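Beta-1,4-mannanase (Caldicellulosiruptor saccharolyticus, PDB 1PMH) binds beta-1,4-mannan chains such as mannohexaose through a family 27 carbohydrate-binding module of a mannan-degrading enzyme. Local coordinates at residues Gly81-Pro92 and Ile173-Asp184. Sequence-based numbering, arbitrary orientation. Where two conformers were deposited one is given.
Sequences GYKSVEFEMFIP and IYLDNVRIRPED. With CA (calcium ion), chain C.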
loop_
_atom_site.group_PDB
_atom_site.type_symbol
_atom_site.label_atom_id
_atom_site.label_comp_id
_atom_site.label_asym_id
_atom_site.label_seq_id
_atom_site.Cartn_x
_atom_site.Cartn_y
_atom_site.Cartn_z
ATOM N N GLY A 81 -19.671 -4.581 -9.296
ATOM C CA GLY A 81 -19.173 -3.740 -10.371
ATOM C C GLY A 81 -17.760 -3.248 -10.231
ATOM O O GLY A 81 -17.239 -2.643 -11.166
ATOM N N TYR A 82 -17.117 -3.528 -9.106
ATOM C CA TYR A 82 -15.697 -3.200 -8.957
ATOM C C TYR A 82 -14.896 -4.448 -9.278
ATOM O O TYR A 82 -15.240 -5.541 -8.849
ATOM C CB TYR A 82 -15.394 -2.699 -7.537
ATOM C CG TYR A 82 -16.048 -1.358 -7.217
ATOM C CD1 TYR A 82 -17.345 -1.272 -6.722
ATOM C CD2 TYR A 82 -15.377 -0.162 -7.387
ATOM C CE1 TYR A 82 -17.931 -0.061 -6.425
ATOM C CE2 TYR A 82 -15.945 1.077 -7.089
ATOM C CZ TYR A 82 -17.225 1.123 -6.630
ATOM O OH TYR A 82 -17.828 2.320 -6.310
ATOM N N LYS A 83 -13.811 -4.280 -10.042
ATOM C CA LYS A 83 -13.060 -5.399 -10.590
ATOM C C LYS A 83 -11.589 -5.396 -10.243
ATOM O O LYS A 83 -10.937 -6.412 -10.450
ATOM C CB LYS A 83 -13.245 -5.542 -12.112
ATOM C CG LYS A 83 -14.715 -5.688 -12.506
ATOM C CD LYS A 83 -14.814 -6.056 -13.962
ATOM C CE LYS A 83 -16.241 -6.309 -14.365
ATOM N NZ LYS A 83 -16.356 -6.856 -15.721
ATOM N N SER A 84 -11.059 -4.299 -9.696
ATOM C CA SER A 84 -9.649 -4.253 -9.378
ATOM C C SER A 84 -9.364 -3.286 -8.241
ATOM O O SER A 84 -10.121 -2.355 -7.992
ATOM C CB SER A 84 -8.800 -3.877 -10.614
ATOM O OG SER A 84 -9.037 -2.567 -11.065
ATOM N N VAL A 85 -8.233 -3.510 -7.598
ATOM C CA VAL A 85 -7.593 -2.547 -6.673
ATOM C C VAL A 85 -6.219 -2.229 -7.243
ATOM O O VAL A 85 -5.440 -3.128 -7.485
ATOM C CB VAL A 85 -7.474 -3.112 -5.241
ATOM C CG1 VAL A 85 -6.707 -2.108 -4.371
ATOM C CG2 VAL A 85 -8.895 -3.356 -4.680
ATOM N N GLU A 86 -5.981 -0.951 -7.463
ATOM C CA GLU A 86 -4.766 -0.447 -8.051
ATOM C C GLU A 86 -4.025 0.417 -7.042
ATOM O O GLU A 86 -4.647 1.031 -6.164
ATOM C CB GLU A 86 -5.127 0.417 -9.263
ATOM C CG GLU A 86 -3.944 0.850 -10.097
ATOM C CD GLU A 86 -4.397 1.476 -11.387
ATOM O OE1 GLU A 86 -5.422 0.980 -11.942
ATOM O OE2 GLU A 86 -3.681 2.386 -11.873
ATOM N N PHE A 87 -2.711 0.492 -7.117
ATOM C CA PHE A 87 -1.918 1.313 -6.205
ATOM C C PHE A 87 -0.573 1.614 -6.829
ATOM O O PHE A 87 -0.122 0.906 -7.746
ATOM C CB PHE A 87 -1.733 0.592 -4.865
ATOM C CG PHE A 87 -0.897 -0.643 -4.997
ATOM C CD1 PHE A 87 0.496 -0.558 -4.891
ATOM C CD2 PHE A 87 -1.468 -1.846 -5.364
ATOM C CE1 PHE A 87 1.280 -1.637 -5.172
ATOM C CE2 PHE A 87 -0.647 -2.956 -5.631
ATOM C CZ PHE A 87 0.707 -2.841 -5.514
ATOM N N GLU A 88 0.082 2.649 -6.284
ATOM C CA GLU A 88 1.469 2.960 -6.583
ATOM C C GLU A 88 2.229 2.968 -5.263
ATOM O O GLU A 88 1.790 3.555 -4.283
ATOM C CB GLU A 88 1.590 4.341 -7.264
ATOM C CG GLU A 88 0.881 4.433 -8.609
ATOM C CD GLU A 88 1.000 5.789 -9.288
ATOM O OE1 GLU A 88 2.128 6.130 -9.645
ATOM O OE2 GLU A 88 -0.040 6.448 -9.534
HETATM N N MSE A 89 3.410 2.379 -5.310
HETATM C CA MSE A 89 4.300 2.266 -4.159
HETATM C C MSE A 89 5.661 2.779 -4.552
HETATM O O MSE A 89 6.144 2.464 -5.639
HETATM C CB MSE A 89 4.332 0.803 -3.773
HETATM C CG MSE A 89 5.170 0.486 -2.617
HETATM SE SE MSE A 89 5.268 -1.449 -2.332
HETATM C CE MSE A 89 3.627 -1.814 -2.224
ATOM N N PHE A 90 6.303 3.546 -3.666
ATOM C CA PHE A 90 7.554 4.233 -3.954
ATOM C C PHE A 90 8.543 3.938 -2.830
ATOM O O PHE A 90 8.219 4.175 -1.671
ATOM C CB PHE A 90 7.380 5.767 -4.046
ATOM C CG PHE A 90 6.291 6.208 -4.997
ATOM C CD1 PHE A 90 4.971 6.120 -4.661
ATOM C CD2 PHE A 90 6.625 6.741 -6.219
ATOM C CE1 PHE A 90 3.976 6.471 -5.538
ATOM C CE2 PHE A 90 5.626 7.105 -7.114
ATOM C CZ PHE A 90 4.314 6.946 -6.759
ATOM N N ILE A 91 9.760 3.548 -3.182
ATOM C CA ILE A 91 10.800 3.332 -2.176
ATOM C C ILE A 91 12.042 4.066 -2.674
ATOM O O ILE A 91 12.479 3.835 -3.792
ATOM C CB ILE A 91 11.137 1.841 -1.952
ATOM C CG1 ILE A 91 9.876 0.969 -1.852
ATOM C CG2 ILE A 91 11.988 1.730 -0.711
ATOM C CD1 ILE A 91 9.410 0.311 -3.142
ATOM N N PRO A 92 12.647 4.941 -1.854
ATOM C CA PRO A 92 13.893 5.636 -2.260
ATOM C C PRO A 92 14.900 4.611 -2.797
ATOM O O PRO A 92 15.316 3.695 -2.094
ATOM C CB PRO A 92 14.361 6.273 -0.965
ATOM C CG PRO A 92 13.174 6.466 -0.187
ATOM C CD PRO A 92 12.232 5.379 -0.505
ATOM N N ILE A 173 8.520 4.079 2.926
ATOM C CA ILE A 173 7.857 3.508 1.767
ATOM C C ILE A 173 6.611 4.372 1.603
ATOM O O ILE A 173 5.914 4.640 2.582
ATOM C CB ILE A 173 7.466 2.050 1.981
ATOM C CG1 ILE A 173 8.694 1.163 2.158
ATOM C CG2 ILE A 173 6.597 1.543 0.801
ATOM C CD1 ILE A 173 8.443 -0.305 2.444
ATOM N N TYR A 174 6.336 4.821 0.384
ATOM C CA TYR A 174 5.173 5.661 0.147
ATOM C C TYR A 174 4.134 4.888 -0.641
ATOM O O TYR A 174 4.448 4.096 -1.528
ATOM C CB TYR A 174 5.518 6.944 -0.606
ATOM C CG TYR A 174 6.606 7.787 -0.005
ATOM C CD1 TYR A 174 7.946 7.473 -0.180
ATOM C CD2 TYR A 174 6.305 8.956 0.716
ATOM C CE1 TYR A 174 8.964 8.280 0.356
ATOM C CE2 TYR A 174 7.327 9.729 1.270
ATOM C CZ TYR A 174 8.640 9.402 1.097
ATOM O OH TYR A 174 9.671 10.160 1.595
ATOM N N LEU A 175 2.886 5.162 -0.343
ATOM C CA LEU A 175 1.756 4.709 -1.127
ATOM C C LEU A 175 1.025 5.912 -1.681
ATOM O O LEU A 175 0.886 6.947 -1.026
ATOM C CB LEU A 175 0.771 3.891 -0.326
ATOM C CG LEU A 175 1.197 2.535 0.098
ATOM C CD1 LEU A 175 0.120 1.926 0.997
ATOM C CD2 LEU A 175 1.428 1.620 -1.098
ATOM N N ASP A 176 0.509 5.774 -2.891
ATOM C CA ASP A 176 -0.347 6.825 -3.458
ATOM C C ASP A 176 -1.305 6.169 -4.442
ATOM O O ASP A 176 -1.104 5.049 -4.919
ATOM C CB ASP A 176 0.481 7.920 -4.138
ATOM C CG ASP A 176 -0.182 9.286 -4.207
ATOM O OD1 ASP A 176 -1.341 9.430 -3.788
ATOM O OD2 ASP A 176 0.446 10.229 -4.692
ATOM N N ASN A 177 -2.334 6.947 -4.779
ATOM C CA ASN A 177 -3.258 6.550 -5.848
ATOM C C ASN A 177 -3.766 5.129 -5.662
ATOM O O ASN A 177 -3.769 4.308 -6.592
ATOM C CB ASN A 177 -2.612 6.769 -7.201
ATOM C CG ASN A 177 -2.357 8.238 -7.457
ATOM O OD1 ASN A 177 -3.095 9.100 -6.977
ATOM N ND2 ASN A 177 -1.329 8.547 -8.203
ATOM N N VAL A 178 -4.247 4.885 -4.447
ATOM C CA VAL A 178 -4.906 3.602 -4.179
ATOM C C VAL A 178 -6.335 3.760 -4.663
ATOM O O VAL A 178 -7.042 4.619 -4.185
ATOM C CB VAL A 178 -4.832 3.284 -2.682
ATOM C CG1 VAL A 178 -5.643 2.021 -2.388
ATOM C CG2 VAL A 178 -3.359 3.157 -2.229
ATOM N N ARG A 179 -6.740 2.929 -5.617
ATOM C CA ARG A 179 -8.036 3.068 -6.251
ATOM C C ARG A 179 -8.759 1.733 -6.276
ATOM O O ARG A 179 -8.178 0.689 -6.613
ATOM C CB ARG A 179 -7.913 3.591 -7.691
ATOM C CG ARG A 179 -7.288 4.976 -7.743
ATOM C CD ARG A 179 -7.456 5.624 -9.073
ATOM N NE ARG A 179 -6.533 4.978 -9.991
ATOM C CZ ARG A 179 -6.507 5.276 -11.288
ATOM N NH1 ARG A 179 -7.406 6.096 -11.810
ATOM N NH2 ARG A 179 -5.610 4.682 -12.063
ATOM N N ILE A 180 -10.055 1.746 -5.946
ATOM C CA ILE A 180 -10.951 0.597 -6.106
ATOM C C ILE A 180 -11.778 0.943 -7.334
ATOM O O ILE A 180 -12.497 1.950 -7.344
ATOM C CB ILE A 180 -11.775 0.382 -4.830
ATOM C CG1 ILE A 180 -10.878 0.209 -3.587
ATOM C CG2 ILE A 180 -12.806 -0.743 -5.067
ATOM C CD1 ILE A 180 -11.727 0.236 -2.314
ATOM N N ARG A 181 -11.613 0.128 -8.382
ATOM C CA ARG A 181 -11.941 0.541 -9.743
ATOM C C ARG A 181 -12.873 -0.462 -10.415
ATOM O O ARG A 181 -12.708 -1.660 -10.224
ATOM C CB ARG A 181 -10.690 0.678 -10.624
ATOM C CG ARG A 181 -9.630 1.608 -10.099
ATOM C CD ARG A 181 -8.478 1.791 -11.065
ATOM N NE ARG A 181 -8.869 2.691 -12.146
ATOM C CZ ARG A 181 -8.297 2.791 -13.341
ATOM N NH1 ARG A 181 -7.293 2.011 -13.664
ATOM N NH2 ARG A 181 -8.809 3.609 -14.251
ATOM N N PRO A 182 -13.769 0.012 -11.266
ATOM C CA PRO A 182 -14.482 -0.916 -12.169
ATOM C C PRO A 182 -13.620 -1.548 -13.259
ATOM O O PRO A 182 -13.963 -2.584 -13.859
ATOM C CB PRO A 182 -15.600 -0.050 -12.743
ATOM C CG PRO A 182 -15.026 1.375 -12.724
ATOM C CD PRO A 182 -14.218 1.404 -11.441
ATOM N N GLU A 183 -12.471 -0.938 -13.542
ATOM C CA GLU A 183 -11.591 -1.453 -14.575
ATOM C C GLU A 183 -11.074 -2.851 -14.261
ATOM O O GLU A 183 -10.691 -3.132 -13.121
ATOM C CB GLU A 183 -10.417 -0.485 -14.777
ATOM C CG GLU A 183 -10.739 0.799 -15.520
ATOM C CD GLU A 183 -11.559 1.832 -14.786
ATOM O OE1 GLU A 183 -11.712 1.783 -13.551
ATOM O OE2 GLU A 183 -12.103 2.691 -15.507
ATOM N N ASP A 184 -11.012 -3.727 -15.266
ATOM C CA ASP A 184 -10.491 -5.060 -15.082
ATOM C C ASP A 184 -9.006 -4.999 -14.783
ATOM O O ASP A 184 -8.307 -4.149 -15.297
ATOM C CB ASP A 184 -10.668 -5.836 -16.400
ATOM C CG ASP A 184 -12.105 -5.874 -16.895
ATOM O OD1 ASP A 184 -12.669 -4.815 -17.299
ATOM O OD2 ASP A 184 -12.712 -6.984 -16.827
HETATM CA CA CA C . -1.400 11.896 -4.126
HETATM O O HOH W 1 -15.336 -4.726 -17.257
HETATM O O HOH W 2 -2.494 11.582 -6.150
#
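Glu86 of strand 84-92 reaches across to Arg179 and Arg181 of strand 173-181, antiparallel neighbours in one sheet of a jellyroll beta-sandwich. Its CB lies 4.0 Å from Arg181 CD; CG, anti to the backbone N (chi1 -172°), starts a chain extended beyond it, and CD comes to 3.5 Å from Arg179 NH2. OE1 takes Arg181 NH1 on its syn side at 2.7 Å, while OE2 receives Arg179 NH2 at 3.0 Å from above the carboxylate plane and shares a hydrogen bond with His141. The guanidinium groups lie face over face, Arg179 NH2 3.5 Å above the plane of Arg181, a pairing probably made tolerable by the shared carboxylate and by Glu183, a second negative charge beside Arg181. With an alanine in place of Glu86, the two facing groups would probably lose the carboxylate they share and be freer to turn apart. On the face of the sheet opposite Glu86, Val85, Met89, Leu175 and Ile180 supply apolar side chains suited to the sandwich interior. Between Glu86 and Glu88 the register slips by one residue at a beta bulge, where Asn177 ND2 donates to Glu88 OE2 at 2.8 Å. Next to it, Asp176 chelates the calcium ion through OD1 and OD2, alongside Asp10, Glu12, Asn44, Tyr46 and a water that also donates to Asn177 OD1.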